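D-aminopeptidase (Bacillus subtilis, PDB 1HI9) removes N-terminal residues by hydrolysis from peptides containing D-amino acids, working as a zinc-dependent homodecamer whose active sites sit in a central chamber reached by a wide channel. Local coordinates at residues A[150-156]-A[170-176]; A[217-223]-A[245-251]; A[45-51]-A[198-202]; A[35-40]-A[66-72]. All coordinates share one frame; numbering follows the deposited sequence.

Contact 1 (A[150-156]-A[170-176]); sequences MVAGDDR and TAAVKQT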
loop_
_atom_site.group_PDB
_atom_site.type_symbol
_atom_site.label_atom_id
_atom_site.label_comp_id
_atom_site.label_asym_id
_atom_site.label_seq_id
_atom_site.Cartn_x
_atom_site.Cartn_y
_atom_site.Cartn_z
ATOM N N MET A 150 9.696 -42.564 18.358
ATOM C CA MET A 150 10.488 -41.402 18.728
ATOM C C MET A 150 9.727 -40.093 18.547
ATOM O O MET A 150 8.857 -39.977 17.686
ATOM C CB MET A 150 11.751 -41.371 17.869
ATOM C CG MET A 150 12.786 -40.343 18.277
ATOM S SD MET A 150 14.135 -40.322 17.094
ATOM C CE MET A 150 14.337 -38.566 16.828
ATOM N N VAL A 151 10.078 -39.110 19.366
ATOM C CA VAL A 151 9.481 -37.788 19.308
ATOM C C VAL A 151 10.608 -36.782 19.533
ATOM O O VAL A 151 11.302 -36.850 20.544
ATOM C CB VAL A 151 8.399 -37.604 20.408
ATOM C CG1 VAL A 151 7.902 -36.164 20.423
ATOM C CG2 VAL A 151 7.225 -38.546 20.156
ATOM N N ALA A 152 10.802 -35.870 18.580
ATOM C CA ALA A 152 11.842 -34.855 18.688
ATOM C C ALA A 152 11.229 -33.464 18.693
ATOM O O ALA A 152 10.197 -33.218 18.064
ATOM C CB ALA A 152 12.821 -34.983 17.541
ATOM N N GLY A 153 11.873 -32.554 19.411
ATOM C CA GLY A 153 11.386 -31.191 19.507
ATOM C C GLY A 153 12.115 -30.524 20.654
ATOM O O GLY A 153 13.288 -30.815 20.893
ATOM N N ASP A 154 11.444 -29.626 21.367
ATOM C CA ASP A 154 12.077 -28.969 22.501
ATOM C C ASP A 154 11.981 -29.891 23.721
ATOM O O ASP A 154 11.375 -30.959 23.653
ATOM C CB ASP A 154 11.394 -27.629 22.802
ATOM C CG ASP A 154 10.017 -27.797 23.451
ATOM O OD1 ASP A 154 9.219 -28.626 22.978
ATOM O OD2 ASP A 154 9.744 -27.088 24.423
ATOM N N ASP A 155 12.578 -29.474 24.831
ATOM C CA ASP A 155 12.561 -30.271 26.043
ATOM C C ASP A 155 11.153 -30.480 26.564
ATOM O O ASP A 155 10.868 -31.534 27.108
ATOM C CB ASP A 155 13.428 -29.614 27.119
ATOM C CG ASP A 155 12.899 -28.241 27.555
ATOM O OD1 ASP A 155 12.645 -27.378 26.675
ATOM O OD2 ASP A 155 12.757 -28.038 28.784
ATOM N N ARG A 156 10.268 -29.496 26.397
ATOM C CA ARG A 156 8.895 -29.646 26.888
ATOM C C ARG A 156 8.068 -30.648 26.085
ATOM O O ARG A 156 7.209 -31.342 26.640
ATOM C CB ARG A 156 8.158 -28.302 26.907
ATOM C CG ARG A 156 8.807 -27.215 27.752
ATOM C CD ARG A 156 9.321 -27.680 29.116
ATOM N NE ARG A 156 8.294 -28.176 30.008
ATOM C CZ ARG A 156 8.188 -27.920 31.308
ATOM N NH1 ARG A 156 9.053 -27.135 31.950
ATOM N NH2 ARG A 156 7.193 -28.487 31.970
ATOM N N THR A 170 12.988 -39.825 23.124
ATOM C CA THR A 170 12.812 -38.413 22.835
ATOM C C THR A 170 14.144 -37.743 22.546
ATOM O O THR A 170 15.188 -38.147 23.066
ATOM C CB THR A 170 12.128 -37.674 24.004
ATOM O OG1 THR A 170 12.994 -37.662 25.140
ATOM C CG2 THR A 170 10.821 -38.367 24.384
ATOM N N ALA A 171 14.099 -36.710 21.711
ATOM C CA ALA A 171 15.295 -35.968 21.345
ATOM C C ALA A 171 15.016 -34.480 21.498
ATOM O O ALA A 171 14.296 -33.885 20.697
ATOM C CB ALA A 171 15.686 -36.290 19.911
ATOM N N ALA A 172 15.590 -33.888 22.539
ATOM C CA ALA A 172 15.407 -32.474 22.821
ATOM C C ALA A 172 16.467 -31.655 22.108
ATOM O O ALA A 172 17.547 -31.420 22.642
ATOM C CB ALA A 172 15.470 -32.226 24.336
ATOM N N VAL A 173 16.152 -31.197 20.905
ATOM C CA VAL A 173 17.120 -30.433 20.132
ATOM C C VAL A 173 17.332 -29.023 20.662
ATOM O O VAL A 173 18.267 -28.336 20.259
ATOM C CB VAL A 173 16.695 -30.375 18.651
ATOM C CG1 VAL A 173 16.662 -31.785 18.074
ATOM C CG2 VAL A 173 15.312 -29.729 18.524
ATOM N N LYS A 174 16.461 -28.582 21.560
ATOM C CA LYS A 174 16.611 -27.253 22.134
ATOM C C LYS A 174 15.897 -27.164 23.482
ATOM O O LYS A 174 14.991 -27.944 23.760
ATOM C CB LYS A 174 16.065 -26.190 21.165
ATOM C CG LYS A 174 14.623 -26.414 20.723
ATOM C CD LYS A 174 14.193 -25.383 19.699
ATOM C CE LYS A 174 12.805 -25.697 19.148
ATOM N NZ LYS A 174 12.357 -24.728 18.086
ATOM N N GLN A 175 16.320 -26.213 24.310
ATOM C CA GLN A 175 15.735 -26.005 25.628
ATOM C C GLN A 175 14.856 -24.761 25.634
ATOM O O GLN A 175 15.281 -23.689 25.198
ATOM C CB GLN A 175 16.829 -25.824 26.681
ATOM C CG GLN A 175 17.763 -26.999 26.834
ATOM C CD GLN A 175 17.074 -28.220 27.398
ATOM O OE1 GLN A 175 16.411 -28.144 28.436
ATOM N NE2 GLN A 175 17.241 -29.361 26.732
ATOM N N THR A 176 13.632 -24.903 26.136
ATOM C CA THR A 176 12.695 -23.786 26.195
ATOM C C THR A 176 13.003 -22.826 27.346
ATOM O O THR A 176 13.203 -23.255 28.477
ATOM C CB THR A 176 11.252 -24.304 26.356
ATOM O OG1 THR A 176 10.812 -24.886 25.123
ATOM C CG2 THR A 176 10.317 -23.174 26.769
#

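Contact 2 (A[217-223]-A[245-251]); sequences PVLSIEF and TTVQFQA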
loop_
_atom_site.group_PDB
_atom_site.type_symbol
_atom_site.label_atom_id
_atom_site.label_comp_id
_atom_site.label_asym_id
_atom_site.label_seq_id
_atom_site.Cartn_x
_atom_site.Cartn_y
_atom_site.Cartn_z
ATOM N N PRO A 217 -14.405 -42.842 21.431
ATOM C CA PRO A 217 -13.850 -41.674 22.110
ATOM C C PRO A 217 -14.718 -40.429 22.097
ATOM O O PRO A 217 -15.432 -40.153 21.136
ATOM C CB PRO A 217 -12.518 -41.466 21.393
ATOM C CG PRO A 217 -12.815 -41.909 20.004
ATOM C CD PRO A 217 -13.621 -43.170 20.224
ATOM N N VAL A 218 -14.658 -39.696 23.196
ATOM C CA VAL A 218 -15.395 -38.459 23.326
ATOM C C VAL A 218 -14.363 -37.349 23.203
ATOM O O VAL A 218 -13.457 -37.214 24.038
ATOM C CB VAL A 218 -16.093 -38.343 24.695
ATOM C CG1 VAL A 218 -16.716 -36.968 24.850
ATOM C CG2 VAL A 218 -17.162 -39.419 24.825
ATOM N N LEU A 219 -14.495 -36.564 22.140
ATOM C CA LEU A 219 -13.593 -35.461 21.890
ATOM C C LEU A 219 -14.096 -34.218 22.597
ATOM O O LEU A 219 -15.269 -33.879 22.503
ATOM C CB LEU A 219 -13.504 -35.183 20.387
ATOM C CG LEU A 219 -12.709 -33.934 19.972
ATOM C CD1 LEU A 219 -11.284 -34.041 20.496
ATOM C CD2 LEU A 219 -12.704 -33.792 18.443
ATOM N N SER A 220 -13.210 -33.555 23.325
ATOM C CA SER A 220 -13.564 -32.327 24.016
ATOM C C SER A 220 -12.528 -31.284 23.622
ATOM O O SER A 220 -11.324 -31.555 23.619
ATOM C CB SER A 220 -13.558 -32.518 25.540
ATOM O OG SER A 220 -14.730 -33.179 25.978
ATOM N N ILE A 221 -13.004 -30.101 23.266
ATOM C CA ILE A 221 -12.115 -29.025 22.887
ATOM C C ILE A 221 -12.484 -27.795 23.679
ATOM O O ILE A 221 -13.616 -27.326 23.619
ATOM C CB ILE A 221 -12.232 -28.672 21.390
ATOM C CG1 ILE A 221 -12.039 -29.924 20.541
ATOM C CG2 ILE A 221 -11.196 -27.604 21.029
ATOM C CD1 ILE A 221 -12.217 -29.698 19.081
ATOM N N GLU A 222 -11.532 -27.287 24.447
ATOM C CA GLU A 222 -11.771 -26.080 25.215
ATOM C C GLU A 222 -11.142 -24.946 24.413
ATOM O O GLU A 222 -9.937 -24.964 24.148
ATOM C CB GLU A 222 -11.107 -26.177 26.580
ATOM C CG GLU A 222 -11.442 -25.013 27.489
ATOM C CD GLU A 222 -10.727 -25.095 28.827
ATOM O OE1 GLU A 222 -10.852 -26.128 29.517
ATOM O OE2 GLU A 222 -10.038 -24.122 29.183
ATOM N N PHE A 223 -11.954 -23.970 24.019
ATOM C CA PHE A 223 -11.467 -22.834 23.244
ATOM C C PHE A 223 -11.150 -21.636 24.135
ATOM O O PHE A 223 -11.586 -21.566 25.286
ATOM C CB PHE A 223 -12.505 -22.442 22.185
ATOM C CG PHE A 223 -12.765 -23.521 21.171
ATOM C CD1 PHE A 223 -13.827 -24.406 21.333
ATOM C CD2 PHE A 223 -11.924 -23.671 20.065
ATOM C CE1 PHE A 223 -14.052 -25.433 20.410
ATOM C CE2 PHE A 223 -12.134 -24.697 19.130
ATOM C CZ PHE A 223 -13.204 -25.583 19.300
ATOM N N THR A 245 -16.268 -23.004 27.810
ATOM C CA THR A 245 -16.030 -22.679 26.415
ATOM C C THR A 245 -15.584 -23.972 25.754
ATOM O O THR A 245 -14.871 -23.973 24.745
ATOM C CB THR A 245 -14.919 -21.639 26.259
ATOM O OG1 THR A 245 -13.707 -22.159 26.817
ATOM C CG2 THR A 245 -15.302 -20.350 26.964
ATOM N N THR A 246 -16.023 -25.079 26.340
ATOM C CA THR A 246 -15.682 -26.406 25.857
ATOM C C THR A 246 -16.831 -27.006 25.056
ATOM O O THR A 246 -17.991 -26.925 25.461
ATOM C CB THR A 246 -15.364 -27.338 27.042
ATOM O OG1 THR A 246 -14.403 -26.702 27.897
ATOM C CG2 THR A 246 -14.797 -28.649 26.557
ATOM N N VAL A 247 -16.495 -27.599 23.911
ATOM C CA VAL A 247 -17.478 -28.231 23.043
ATOM C C VAL A 247 -17.126 -29.709 22.957
ATOM O O VAL A 247 -15.961 -30.059 22.797
ATOM C CB VAL A 247 -17.463 -27.610 21.638
ATOM C CG1 VAL A 247 -18.555 -28.227 20.781
ATOM C CG2 VAL A 247 -17.637 -26.099 21.741
ATOM N N GLN A 248 -18.129 -30.574 23.085
ATOM C CA GLN A 248 -17.881 -32.007 23.046
ATOM C C GLN A 248 -18.511 -32.682 21.832
ATOM O O GLN A 248 -19.517 -32.224 21.286
ATOM C CB GLN A 248 -18.401 -32.674 24.321
ATOM C CG GLN A 248 -17.897 -32.037 25.598
ATOM C CD GLN A 248 -18.187 -32.888 26.813
ATOM O OE1 GLN A 248 -19.303 -33.381 26.981
ATOM N NE2 GLN A 248 -17.178 -33.069 27.673
ATOM N N PHE A 249 -17.904 -33.785 21.423
ATOM C CA PHE A 249 -18.375 -34.542 20.285
ATOM C C PHE A 249 -18.140 -36.036 20.505
ATOM O O PHE A 249 -16.994 -36.474 20.631
ATOM C CB PHE A 249 -17.632 -34.093 19.022
ATOM C CG PHE A 249 -17.959 -34.909 17.803
ATOM C CD1 PHE A 249 -19.159 -34.715 17.121
ATOM C CD2 PHE A 249 -17.101 -35.919 17.379
ATOM C CE1 PHE A 249 -19.496 -35.512 16.041
ATOM C CE2 PHE A 249 -17.432 -36.721 16.299
ATOM C CZ PHE A 249 -18.634 -36.520 15.628
ATOM N N GLN A 250 -19.225 -36.808 20.553
ATOM C CA GLN A 250 -19.132 -38.254 20.730
ATOM C C GLN A 250 -18.853 -38.840 19.348
ATOM O O GLN A 250 -19.666 -38.704 18.431
ATOM C CB GLN A 250 -20.446 -38.810 21.294
ATOM C CG GLN A 250 -20.544 -40.333 21.286
ATOM C CD GLN A 250 -19.511 -41.018 22.172
ATOM O OE1 GLN A 250 -19.600 -40.994 23.397
ATOM N NE2 GLN A 250 -18.515 -41.630 21.542
ATOM N N ALA A 251 -17.692 -39.470 19.198
ATOM C CA ALA A 251 -17.282 -40.055 17.924
ATOM C C ALA A 251 -17.469 -41.568 17.893
ATOM O O ALA A 251 -17.563 -42.208 18.938
ATOM C CB ALA A 251 -15.821 -39.716 17.651
#

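Contact 3 (A[45-51]-A[198-202]); sequences EAFNSGC and TAFAL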
loop_
_atom_site.group_PDB
_atom_site.type_symbol
_atom_site.label_atom_id
_atom_site.label_comp_id
_atom_site.label_asym_id
_atom_site.label_seq_id
_atom_site.Cartn_x
_atom_site.Cartn_y
_atom_site.Cartn_z
ATOM N N GLU A 45 19.347 -41.904 8.904
ATOM C CA GLU A 45 19.574 -42.908 9.926
ATOM C C GLU A 45 18.511 -43.991 9.894
ATOM O O GLU A 45 18.759 -45.122 10.299
ATOM C CB GLU A 45 19.629 -42.263 11.311
ATOM C CG GLU A 45 20.054 -43.227 12.403
ATOM C CD GLU A 45 21.250 -44.071 11.984
ATOM O OE1 GLU A 45 22.222 -43.500 11.437
ATOM O OE2 GLU A 45 21.218 -45.299 12.210
ATOM N N ALA A 46 17.324 -43.651 9.410
ATOM C CA ALA A 46 16.246 -44.635 9.330
ATOM C C ALA A 46 16.648 -45.737 8.363
ATOM O O ALA A 46 16.553 -46.922 8.684
ATOM C CB ALA A 46 14.954 -43.974 8.858
ATOM N N PHE A 47 17.080 -45.333 7.172
ATOM C CA PHE A 47 17.512 -46.274 6.149
ATOM C C PHE A 47 18.743 -47.024 6.635
ATOM O O PHE A 47 18.838 -48.241 6.483
ATOM C CB PHE A 47 17.840 -45.537 4.850
ATOM C CG PHE A 47 16.631 -45.060 4.102
ATOM C CD1 PHE A 47 16.498 -43.725 3.746
ATOM C CD2 PHE A 47 15.635 -45.951 3.731
ATOM C CE1 PHE A 47 15.390 -43.284 3.032
ATOM C CE2 PHE A 47 14.526 -45.517 3.018
ATOM C CZ PHE A 47 14.406 -44.180 2.667
ATOM N N ASN A 48 19.680 -46.292 7.229
ATOM C CA ASN A 48 20.903 -46.890 7.734
ATOM C C ASN A 48 20.611 -47.936 8.794
ATOM O O ASN A 48 21.439 -48.808 9.044
ATOM C CB ASN A 48 21.818 -45.818 8.327
ATOM C CG ASN A 48 23.101 -46.397 8.884
ATOM O OD1 ASN A 48 23.853 -47.069 8.173
ATOM N ND2 ASN A 48 23.363 -46.139 10.158
ATOM N N SER A 49 19.438 -47.851 9.413
ATOM C CA SER A 49 19.068 -48.796 10.457
ATOM C C SER A 49 18.187 -49.940 9.973
ATOM O O SER A 49 17.595 -50.656 10.783
ATOM C CB SER A 49 18.374 -48.075 11.619
ATOM O OG SER A 49 19.309 -47.367 12.415
ATOM N N GLY A 50 18.091 -50.111 8.659
ATOM C CA GLY A 50 17.297 -51.205 8.131
ATOM C C GLY A 50 16.004 -50.854 7.425
ATOM O O GLY A 50 15.549 -51.613 6.567
ATOM N N CYS A 51 15.399 -49.723 7.773
ATOM C CA CYS A 51 14.145 -49.326 7.137
ATOM C C CYS A 51 14.249 -49.342 5.614
ATOM O O CYS A 51 15.228 -48.871 5.033
ATOM C CB CYS A 51 13.716 -47.934 7.623
ATOM S SG CYS A 51 13.282 -47.875 9.388
ATOM N N THR A 198 17.542 -41.587 16.766
ATOM C CA THR A 198 16.762 -42.315 15.776
ATOM C C THR A 198 17.231 -43.764 15.737
ATOM O O THR A 198 16.415 -44.690 15.643
ATOM C CB THR A 198 16.905 -41.692 14.375
ATOM O OG1 THR A 198 16.423 -40.345 14.399
ATOM C CG2 THR A 198 16.110 -42.487 13.356
ATOM N N ALA A 199 18.545 -43.962 15.810
ATOM C CA ALA A 199 19.101 -45.311 15.797
ATOM C C ALA A 199 18.605 -46.108 17.003
ATOM O O ALA A 199 18.113 -47.230 16.862
ATOM C CB ALA A 199 20.624 -45.260 15.797
ATOM N N PHE A 200 18.724 -45.521 18.188
ATOM C CA PHE A 200 18.287 -46.195 19.398
ATOM C C PHE A 200 16.798 -46.508 19.367
ATOM O O PHE A 200 16.376 -47.592 19.771
ATOM C CB PHE A 200 18.580 -45.340 20.629
ATOM C CG PHE A 200 18.232 -46.020 21.927
ATOM C CD1 PHE A 200 19.117 -46.925 22.514
ATOM C CD2 PHE A 200 16.999 -45.794 22.538
ATOM C CE1 PHE A 200 18.777 -47.596 23.683
ATOM C CE2 PHE A 200 16.647 -46.460 23.709
ATOM C CZ PHE A 200 17.537 -47.362 24.285
ATOM N N ALA A 201 16.007 -45.554 18.889
ATOM C CA ALA A 201 14.563 -45.725 18.825
ATOM C C ALA A 201 14.161 -46.911 17.962
ATOM O O ALA A 201 13.270 -47.672 18.327
ATOM C CB ALA A 201 13.908 -44.454 18.295
ATOM N N LEU A 202 14.818 -47.066 16.816
ATOM C CA LEU A 202 14.499 -48.159 15.909
ATOM C C LEU A 202 14.895 -49.533 16.449
ATOM O O LEU A 202 14.212 -50.527 16.191
ATOM C CB LEU A 202 15.155 -47.919 14.544
ATOM C CG LEU A 202 14.452 -46.892 13.650
ATOM C CD1 LEU A 202 15.327 -46.530 12.480
ATOM C CD2 LEU A 202 13.133 -47.457 13.183
#

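Contact 4 (A[35-40]-A[66-72]); sequences MTEEAN and LMVEKLH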
loop_
_atom_site.group_PDB
_atom_site.type_symbol
_atom_site.label_atom_id
_atom_site.label_comp_id
_atom_site.label_asym_id
_atom_site.label_seq_id
_atom_site.Cartn_x
_atom_site.Cartn_y
_atom_site.Cartn_z
ATOM N N MET A 35 14.594 -27.093 8.597
ATOM C CA MET A 35 13.584 -28.130 8.791
ATOM C C MET A 35 13.816 -29.328 7.874
ATOM O O MET A 35 13.741 -30.474 8.302
ATOM C CB MET A 35 12.191 -27.564 8.520
ATOM C CG MET A 35 11.070 -28.595 8.601
ATOM S SD MET A 35 9.495 -27.896 8.112
ATOM C CE MET A 35 8.351 -29.118 8.661
ATOM N N THR A 36 14.073 -29.050 6.600
ATOM C CA THR A 36 14.311 -30.110 5.637
ATOM C C THR A 36 15.564 -30.890 6.018
ATOM O O THR A 36 15.573 -32.120 5.995
ATOM C CB THR A 36 14.461 -29.538 4.223
ATOM O OG1 THR A 36 13.244 -28.884 3.854
ATOM C CG2 THR A 36 14.758 -30.649 3.217
ATOM N N GLU A 37 16.618 -30.178 6.395
ATOM C CA GLU A 37 17.849 -30.847 6.774
ATOM C C GLU A 37 17.691 -31.659 8.046
ATOM O O GLU A 37 18.262 -32.745 8.157
ATOM C CB GLU A 37 18.973 -29.827 6.902
ATOM C CG GLU A 37 19.310 -29.217 5.554
ATOM C CD GLU A 37 20.464 -28.257 5.609
ATOM O OE1 GLU A 37 20.416 -27.310 6.430
ATOM O OE2 GLU A 37 21.417 -28.449 4.825
ATOM N N GLU A 38 16.908 -31.146 8.993
ATOM C CA GLU A 38 16.668 -31.852 10.245
ATOM C C GLU A 38 16.016 -33.195 9.945
ATOM O O GLU A 38 16.402 -34.215 10.501
ATOM C CB GLU A 38 15.757 -31.034 11.169
ATOM C CG GLU A 38 15.381 -31.766 12.457
ATOM C CD GLU A 38 15.386 -30.851 13.682
ATOM O OE1 GLU A 38 16.368 -30.110 13.878
ATOM O OE2 GLU A 38 14.417 -30.882 14.466
ATOM N N ALA A 39 15.034 -33.181 9.053
ATOM C CA ALA A 39 14.345 -34.401 8.673
ATOM C C ALA A 39 15.303 -35.377 7.984
ATOM O O ALA A 39 15.209 -36.590 8.188
ATOM C CB ALA A 39 13.166 -34.077 7.747
ATOM N N ASN A 40 16.215 -34.852 7.166
ATOM C CA ASN A 40 17.161 -35.710 6.469
ATOM C C ASN A 40 18.004 -36.514 7.447
ATOM O O ASN A 40 18.288 -37.685 7.198
ATOM C CB ASN A 40 18.069 -34.902 5.534
ATOM C CG ASN A 40 17.347 -34.439 4.272
ATOM O OD1 ASN A 40 16.397 -35.076 3.807
ATOM N ND2 ASN A 40 17.811 -33.336 3.703
ATOM N N LEU A 66 8.602 -28.442 3.805
ATOM C CA LEU A 66 9.721 -29.306 3.456
ATOM C C LEU A 66 10.021 -29.095 1.976
ATOM O O LEU A 66 9.108 -29.074 1.149
ATOM C CB LEU A 66 9.371 -30.766 3.731
ATOM C CG LEU A 66 9.282 -31.117 5.217
ATOM C CD1 LEU A 66 8.771 -32.534 5.381
ATOM C CD2 LEU A 66 10.646 -30.952 5.864
ATOM N N MET A 67 11.295 -28.929 1.644
ATOM C CA MET A 67 11.683 -28.679 0.257
ATOM C C MET A 67 11.924 -29.974 -0.495
ATOM O O MET A 67 12.895 -30.685 -0.242
ATOM C CB MET A 67 12.920 -27.785 0.221
ATOM C CG MET A 67 12.747 -26.536 1.061
ATOM S SD MET A 67 13.966 -25.285 0.767
ATOM C CE MET A 67 15.346 -25.855 1.730
ATOM N N VAL A 68 11.031 -30.269 -1.431
ATOM C CA VAL A 68 11.112 -31.505 -2.195
ATOM C C VAL A 68 12.438 -31.683 -2.940
ATOM O O VAL A 68 12.902 -32.805 -3.114
ATOM C CB VAL A 68 9.923 -31.612 -3.179
ATOM C CG1 VAL A 68 10.047 -30.556 -4.265
ATOM C CG2 VAL A 68 9.869 -33.009 -3.771
ATOM N N GLU A 69 13.052 -30.579 -3.353
ATOM C CA GLU A 69 14.316 -30.652 -4.071
ATOM C C GLU A 69 15.535 -30.879 -3.173
ATOM O O GLU A 69 16.643 -31.109 -3.668
ATOM C CB GLU A 69 14.528 -29.388 -4.925
ATOM C CG GLU A 69 14.487 -28.071 -4.155
ATOM C CD GLU A 69 13.087 -27.484 -4.037
ATOM O OE1 GLU A 69 12.747 -26.572 -4.835
ATOM O OE2 GLU A 69 12.324 -27.936 -3.151
ATOM N N LYS A 70 15.346 -30.819 -1.858
ATOM C CA LYS A 70 16.459 -31.032 -0.934
ATOM C C LYS A 70 16.239 -32.169 0.052
ATOM O O LYS A 70 17.145 -32.523 0.800
ATOM C CB LYS A 70 16.776 -29.746 -0.174
ATOM C CG LYS A 70 17.666 -28.777 -0.948
ATOM C CD LYS A 70 17.763 -27.442 -0.228
ATOM C CE LYS A 70 18.842 -26.555 -0.829
ATOM N NZ LYS A 70 20.219 -27.079 -0.560
ATOM N N LEU A 71 15.044 -32.745 0.054
ATOM C CA LEU A 71 14.756 -33.841 0.965
ATOM C C LEU A 71 15.492 -35.083 0.481
ATOM O O LEU A 71 15.836 -35.178 -0.695
ATOM C CB LEU A 71 13.251 -34.116 1.009
ATOM C CG LEU A 71 12.770 -35.023 2.140
ATOM C CD1 LEU A 71 12.859 -34.269 3.461
ATOM C CD2 LEU A 71 11.345 -35.482 1.879
ATOM N N HIS A 72 15.740 -36.025 1.389
ATOM C CA HIS A 72 16.436 -37.264 1.046
ATOM C C HIS A 72 15.705 -37.873 -0.143
ATOM O O HIS A 72 14.510 -38.165 -0.068
ATOM C CB HIS A 72 16.426 -38.228 2.234
ATOM C CG HIS A 72 17.393 -39.366 2.106
ATOM N ND1 HIS A 72 17.314 -40.305 1.100
ATOM C CD2 HIS A 72 18.461 -39.717 2.866
ATOM C CE1 HIS A 72 18.288 -41.187 1.247
ATOM N NE2 HIS A 72 19.000 -40.854 2.310
#

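Contact 1 (A[150-156]-A[170-176])
D155 lays its side chain across Q175 and the backbone N of T176. Its CB lies 3.6 Å from Q175 OE1, with the carboxylate and the amide twisted well out of a common plane, while OD1 accepts from T176 N at 2.7 Å. That bond is nearly straight (165° at the hydrogen), yet the donor comes from above the carboxylate, 39° out of its plane. The first torsion (chi1 64°) tucks CG between the backbone N and the carbonyl carbon, which brings OD1 within reach of T176 N. D154 reaches the same threonine by another route: T176 OG1 donates to D154 OD2 on its anti side at a short 2.5 Å, and the hydroxyl oxygen accepts from V112 N. The D154 carboxylate is also the N-cap of helix 155-162, OD2 weakly accepting from R156 N and OD1 from A157 N. This is the turn of a beta-alpha-beta unit, in which strands 148-152 and 169-176 run parallel as neighbours in the mixed sheet. Three bonds alternate along the pair, A171 N to V151 O, G153 N to A171 O and V173 N to G153 O, all of 2.9 to 3.0 Å. On the face carrying A152 and A171 the two CB atoms stand 3.9 Å apart, and helix 187-203 covers them. K174 brushes D154 CB with its CG, and its NZ hydrogen-bonds the carbonyl oxygens of E10, I12 and L15; E10 is a zinc ligand, and the D154 side chain lies about 5 Å from that of another, H104.

Contact 2 (A[217-223]-A[245-251])
T245 and F223 join at one end of an antiparallel beta pair, strands 218-223 and 246-250, which are neighbours in the chain's antiparallel sheet. T245 OG1 donates to F223 O at 2.7 Å, and F223 N returns a bond to T245 O at 3.0 Å; this second bond is almost straight (176°), although its donor stands 41° above the carbonyl plane. With chi1 at 60°, the T245 hydroxyl is turned between the backbone N and the carbonyl carbon, facing F223 O. Without the hydroxyl, as with a valine here, F223 O would probably lose its side-chain donor, and R122 of a second subunit a weak partner. The F223 ring takes V247 CG2 at its edge, 3.9 Å from CE1, while I221 CG2 lies over one face. Farther along, L219 pairs with F249 through two backbone bonds, L219 N to F249 O (2.9 Å) and F249 N to L219 O (2.8 Å). The face bearing L219, I221, V247 and F249 packs on helices 226-232 and 254-268. On the other face E222 forms a salt bridge with R122 of its own chain, and Q248 NE2 makes a weak, bent bond to S220 OG at 3.0 Å.

Contact 3 (A[45-51]-A[198-202])
The Schellman motif that ends helix 28-48 receives L202, from the last turn of helix 187-203, against its A46, S49 and C51. The evidence for the motif is the bond pair C51 N to A46 O (3.2 Å) and G50 N to F47 O (3.0 Å), with G50 at a positive phi of 110°. A46 O also accepts from S49 N, the two donors arriving on opposite faces of the carbonyl plane, so the carbonyl is gripped twice where the helix stops. L202 meets this end with both of its branches. CD1 sits 3.5 Å from S49 CB and 3.8 Å from A46 CA, and the sulfur of C51 lies against both methyls, its SG 3.8 Å from L202 CD2. One turn back, E45 runs beside T198 and A199. Its CG is anti to the backbone N (chi1 -172°), which sends it across to T198, 4.0 Å from CB; a bend at chi2 (45°) then turns the carboxylate, with OE2 3.6 Å from A199 CB. That carboxylate finds polar company in E45's own helix, where N48 ND2 donates to OE2 on its syn side at 3.1 Å. T198 OG1 is likewise satisfied within its helix, by L194 O. Between the two segments the touching groups are mostly methyl, methylene and sulfur, E45 OE2 against the A199 methyl being the main exception. The helices pack on the mixed sheet: A46 packs on V54 of strand 53-58, T198 and L202 rest on M150 and L149 of strand 148-152, and M1 touches both C51 and L202.

Contact 4 (A[35-40]-A[66-72])
M35 and L66 cross at about a right angle, the extended methionine passing the leucine so that its CG comes 3.6 Å from L66 CD2. T36, next on the helix, divides its two branches. OG1 turns to the backbone of 66-72 and accepts from M67 N at 2.9 Å in a nearly straight bond (173°), while it also hydrogen-bonds R32 O within its own helix. CG2 points instead at the K70-L71 peptide, 3.8 Å from L71 N. A39 fills in between the two leucines, its CB 4.3 Å from L71 CD1. N40 spreads its amide along the loop backbone: ND2 donates to K70 O at 3.1 Å (159° at the hydrogen), with that oxygen close to the amide plane, and OD1 takes a short but bent, weak bond from H72 N at 2.7 Å. Having CG beside the backbone N (chi1 -74°) swings the amide over to these two peptides. Were the amide cut back to an alanine, K70 O and H72 N would probably lose their side-chain partners and this part of the loop could shift. The loop also meets a neighbouring subunit, E69 forming a salt bridge with R30 of that subunit. The arrangement belongs to a beta-alpha-beta unit in which helix 28-48 links parallel strands 2-7 and 53-58; here it borders the zinc site, the M35 side chain lying about 5 Å from that of the zinc ligand H60.

In the fold
From the N terminus, helix 28-48 opens contact 4 at 35-40 and contact 3 at 45-51 before contact 4 closes at 66-72, so the two loops cross; they also touch, F47 meeting H72. Contact 3 closes only at 198-202, and contact 1 (150-156 with 170-176) is nested within that long loop, M150 packing on T198 and A201 of contact 3. Contact 1 joins two neighbouring strands of the mixed sheet, contact 3 helix to helix, and contact 4 helix 28-48 to the loop before strand 76-80. Contact 2 follows in series, closing 217-223 on 245-251 in the separate antiparallel sheet, across the chain's centre from the others; its centre is 28 Å from that of contact 1.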